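Local coordinates for mRNA-binding protein PUF3 (Saccharomyces cerevisiae, PDB 3K49) that binds the 3'-UTR of COX17 mRNA and other messages encoding mitochondrial proteins through its Pumilio homology domain, and promotes COX17 mRNA decay by speeding its deadenylation, at residues V81-F86 / C115-K120. Residues are numbered along the deposited sequence; the frame is centred on the assembly and turned at random.
With nucleotides of chain B.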
loop_
_atom_site.group_PDB
_atom_site.type_symbol
_atom_site.label_atom_id
_atom_site.label_comp_id
_atom_site.label_asym_id
_atom_site.label_seq_id
_atom_site.Cartn_x
_atom_site.Cartn_y
_atom_site.Cartn_z
ATOM N N VAL A 81 7.161 -24.189 -5.325
ATOM C CA VAL A 81 8.341 -25.029 -5.254
ATOM C C VAL A 81 9.544 -24.318 -5.829
ATOM O O VAL A 81 10.651 -24.435 -5.296
ATOM C CB VAL A 81 8.122 -26.351 -5.970
ATOM C CG1 VAL A 81 9.430 -27.134 -6.059
ATOM C CG2 VAL A 81 7.088 -27.144 -5.215
ATOM N N ILE A 82 9.322 -23.566 -6.906
ATOM C CA ILE A 82 10.379 -22.718 -7.447
ATOM C C ILE A 82 10.809 -21.641 -6.437
ATOM O O ILE A 82 12.003 -21.413 -6.230
ATOM C CB ILE A 82 9.974 -22.095 -8.777
ATOM C CG1 ILE A 82 9.487 -23.198 -9.700
ATOM C CG2 ILE A 82 11.165 -21.388 -9.394
ATOM C CD1 ILE A 82 10.448 -24.379 -9.714
ATOM N N GLN A 83 9.838 -21.003 -5.794
ATOM C CA GLN A 83 10.121 -20.011 -4.765
ATOM C C GLN A 83 10.967 -20.586 -3.636
ATOM O O GLN A 83 11.879 -19.907 -3.122
ATOM C CB GLN A 83 8.827 -19.461 -4.185
ATOM C CG GLN A 83 7.968 -18.696 -5.189
ATOM C CD GLN A 83 6.766 -18.042 -4.523
ATOM O OE1 GLN A 83 6.898 -17.299 -3.532
ATOM N NE2 GLN A 83 5.588 -18.341 -5.039
ATOM N N LYS A 84 10.670 -21.827 -3.233
ATOM C CA LYS A 84 11.415 -22.424 -2.122
ATOM C C LYS A 84 12.857 -22.648 -2.510
ATOM O O LYS A 84 13.732 -22.643 -1.664
ATOM C CB LYS A 84 10.799 -23.726 -1.612
ATOM C CG LYS A 84 9.519 -23.555 -0.828
ATOM C CD LYS A 84 9.765 -22.876 0.486
ATOM C CE LYS A 84 8.483 -22.231 0.967
ATOM N NZ LYS A 84 7.790 -21.517 -0.161
ATOM N N PHE A 85 13.123 -22.831 -3.789
ATOM C CA PHE A 85 14.513 -22.948 -4.191
ATOM C C PHE A 85 15.281 -21.622 -4.096
ATOM O O PHE A 85 16.508 -21.629 -3.935
ATOM C CB PHE A 85 14.649 -23.630 -5.554
ATOM C CG PHE A 85 14.650 -25.133 -5.457
ATOM C CD1 PHE A 85 13.541 -25.875 -5.849
ATOM C CD2 PHE A 85 15.755 -25.806 -4.927
ATOM C CE1 PHE A 85 13.529 -27.262 -5.734
ATOM C CE2 PHE A 85 15.760 -27.188 -4.808
ATOM C CZ PHE A 85 14.644 -27.922 -5.216
ATOM N N PHE A 86 14.576 -20.487 -4.187
ATOM C CA PHE A 86 15.236 -19.198 -3.945
ATOM C C PHE A 86 15.451 -18.971 -2.441
ATOM O O PHE A 86 16.444 -18.396 -2.016
ATOM C CB PHE A 86 14.476 -18.018 -4.582
ATOM C CG PHE A 86 14.684 -17.888 -6.073
ATOM C CD1 PHE A 86 13.654 -18.184 -6.969
ATOM C CD2 PHE A 86 15.914 -17.473 -6.579
ATOM C CE1 PHE A 86 13.850 -18.064 -8.340
ATOM C CE2 PHE A 86 16.125 -17.355 -7.952
ATOM C CZ PHE A 86 15.095 -17.642 -8.833
ATOM N N CYS A 115 4.949 -14.300 -11.870
ATOM C CA CYS A 115 5.307 -13.008 -11.262
ATOM C C CYS A 115 5.586 -13.183 -9.778
ATOM O O CYS A 115 6.411 -12.466 -9.222
ATOM C CB CYS A 115 4.235 -11.930 -11.475
ATOM S SG CYS A 115 2.803 -12.188 -10.436
ATOM N N ARG A 116 4.930 -14.153 -9.143
ATOM C CA ARG A 116 5.177 -14.433 -7.729
ATOM C C ARG A 116 6.580 -15.005 -7.522
ATOM O O ARG A 116 7.226 -14.736 -6.515
ATOM C CB ARG A 116 4.147 -15.391 -7.170
ATOM C CG ARG A 116 2.740 -14.989 -7.423
ATOM C CD ARG A 116 2.360 -13.765 -6.637
ATOM N NE ARG A 116 0.941 -13.802 -6.305
ATOM C CZ ARG A 116 0.424 -13.332 -5.176
ATOM N NH1 ARG A 116 1.216 -12.790 -4.260
ATOM N NH2 ARG A 116 -0.886 -13.412 -4.953
ATOM N N VAL A 117 7.042 -15.773 -8.503
ATOM C CA VAL A 117 8.378 -16.338 -8.466
ATOM C C VAL A 117 9.417 -15.252 -8.661
ATOM O O VAL A 117 10.450 -15.239 -7.976
ATOM C CB VAL A 117 8.555 -17.424 -9.566
ATOM C CG1 VAL A 117 10.007 -17.825 -9.707
ATOM C CG2 VAL A 117 7.699 -18.634 -9.245
ATOM N N ILE A 118 9.142 -14.359 -9.616
ATOM C CA ILE A 118 10.013 -13.236 -9.901
ATOM C C ILE A 118 10.139 -12.355 -8.648
ATOM O O ILE A 118 11.228 -11.909 -8.260
ATOM C CB ILE A 118 9.463 -12.385 -11.061
ATOM C CG1 ILE A 118 9.606 -13.120 -12.403
ATOM C CG2 ILE A 118 10.183 -11.019 -11.101
ATOM C CD1 ILE A 118 11.027 -13.682 -12.668
ATOM N N GLN A 119 9.007 -12.114 -8.009
ATOM C CA GLN A 119 8.987 -11.295 -6.827
ATOM C C GLN A 119 9.816 -11.904 -5.703
ATOM O O GLN A 119 10.519 -11.172 -4.974
ATOM C CB GLN A 119 7.555 -11.065 -6.388
ATOM C CG GLN A 119 6.842 -9.950 -7.190
ATOM C CD GLN A 119 5.352 -9.901 -6.911
ATOM O OE1 GLN A 119 4.917 -9.354 -5.903
ATOM N NE2 GLN A 119 4.566 -10.482 -7.800
ATOM N N LYS A 120 9.730 -13.235 -5.561
ATOM C CA LYS A 120 10.466 -13.925 -4.518
ATOM C C LYS A 120 11.959 -13.881 -4.853
ATOM O O LYS A 120 12.804 -13.703 -3.972
ATOM C CB LYS A 120 9.987 -15.363 -4.333
ATOM C CG LYS A 120 10.554 -16.071 -3.059
ATOM C CD LYS A 120 9.777 -15.685 -1.774
ATOM C CE LYS A 120 10.268 -16.435 -0.548
ATOM N NZ LYS A 120 10.067 -17.937 -0.604
ATOM P P A B 8 -6.232 -6.678 -8.087
ATOM O OP1 A B 8 -6.537 -5.891 -9.293
ATOM O OP2 A B 8 -7.326 -7.141 -7.200
ATOM O "O5'" A B 8 -5.393 -7.972 -8.520
ATOM C "C5'" A B 8 -4.770 -8.787 -7.537
ATOM C "C4'" A B 8 -4.006 -9.914 -8.197
ATOM O "O4'" A B 8 -2.657 -9.484 -8.465
ATOM C "C3'" A B 8 -3.829 -11.155 -7.337
ATOM O "O3'" A B 8 -4.977 -11.975 -7.480
ATOM C "C2'" A B 8 -2.598 -11.816 -7.960
ATOM O "O2'" A B 8 -2.883 -12.616 -9.087
ATOM C "C1'" A B 8 -1.804 -10.608 -8.463
ATOM N N9 A B 8 -0.595 -10.302 -7.691
ATOM C C8 A B 8 0.682 -10.286 -8.183
ATOM N N7 A B 8 1.599 -10.000 -7.286
ATOM C C5 A B 8 0.874 -9.818 -6.123
ATOM C C6 A B 8 1.262 -9.493 -4.813
ATOM N N6 A B 8 2.529 -9.295 -4.458
ATOM N N1 A B 8 0.292 -9.377 -3.879
ATOM C C2 A B 8 -0.981 -9.574 -4.248
ATOM N N3 A B 8 -1.471 -9.885 -5.451
ATOM C C4 A B 8 -0.482 -9.992 -6.355
ATOM P P U B 9 -5.493 -12.882 -6.266
ATOM O OP1 U B 9 -6.616 -13.720 -6.761
ATOM O OP2 U B 9 -5.687 -12.012 -5.087
ATOM O "O5'" U B 9 -4.262 -13.845 -5.949
ATOM C "C5'" U B 9 -4.400 -14.910 -5.020
ATOM C "C4'" U B 9 -3.792 -16.155 -5.613
ATOM O "O4'" U B 9 -2.378 -15.959 -5.757
ATOM C "C3'" U B 9 -3.872 -17.420 -4.786
ATOM O "O3'" U B 9 -5.136 -18.014 -5.034
ATOM C "C2'" U B 9 -2.747 -18.272 -5.377
ATOM O "O2'" U B 9 -3.218 -19.110 -6.418
ATOM C "C1'" U B 9 -1.776 -17.221 -5.942
ATOM N N1 U B 9 -0.433 -17.184 -5.321
ATOM C C2 U B 9 0.527 -18.043 -5.796
ATOM O O2 U B 9 0.320 -18.820 -6.712
ATOM N N3 U B 9 1.750 -17.949 -5.171
ATOM C C4 U B 9 2.092 -17.086 -4.147
ATOM O O4 U B 9 3.206 -17.148 -3.637
ATOM C C5 U B 9 1.038 -16.212 -3.724
ATOM C C6 U B 9 -0.154 -16.292 -4.306
HETATM O O HOH W 1 6.230 -14.465 -3.745
#
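Gln83 crosses Lys120 at about a right angle, and its chain, extended beyond CG, runs toward the RNA. CB meets Lys120 CG at 4.0 Å; CG rests over Val117 CA and beside Val117 CG2; CD comes within 3.9 Å of Arg116 O and near O4 of U9 in chain B. OE1 accepts from a water that also donates to Arg116 O, bridging segments that share no direct hydrogen bond, while NE2 donates to that O4 at 3.0 Å and a nearly straight 173°. The helices belong to Pumilio repeats 2 and 3, their segments almost parallel, axes 9.2 Å apart, and in this curved stack of helical repeats each presents base-reading side chains to the RNA. Gln119 reads A8 of chain B with both amide atoms: OE1 accepts from N6 at 2.8 Å and NE2 donates to N7. Arg116 bends at chi2 (-69°) and again at chi3, turning its flat guanidinium in between A8, over its centre, and U9, offset toward the rim of the opposite face. With an alanine in its place, this layer and the weak bond from NH2 to O4' of U9 would go, and both nucleotides would probably be freer to shift. Beneath, beta-branched Val117 suits the narrow gap between backbones: its CG1, anti to the backbone N (chi1 169°), meets Ile82 CG2 at 3.8 Å and the edge of the Phe86 ring. Lys120 passes CB, CG and CD across Gln83, CB and CD each 3.7 Å from Gln83 OE1, and its NZ forms a salt bridge with Glu87, probably easing the nearness of Lys84 NZ at 4.3 Å.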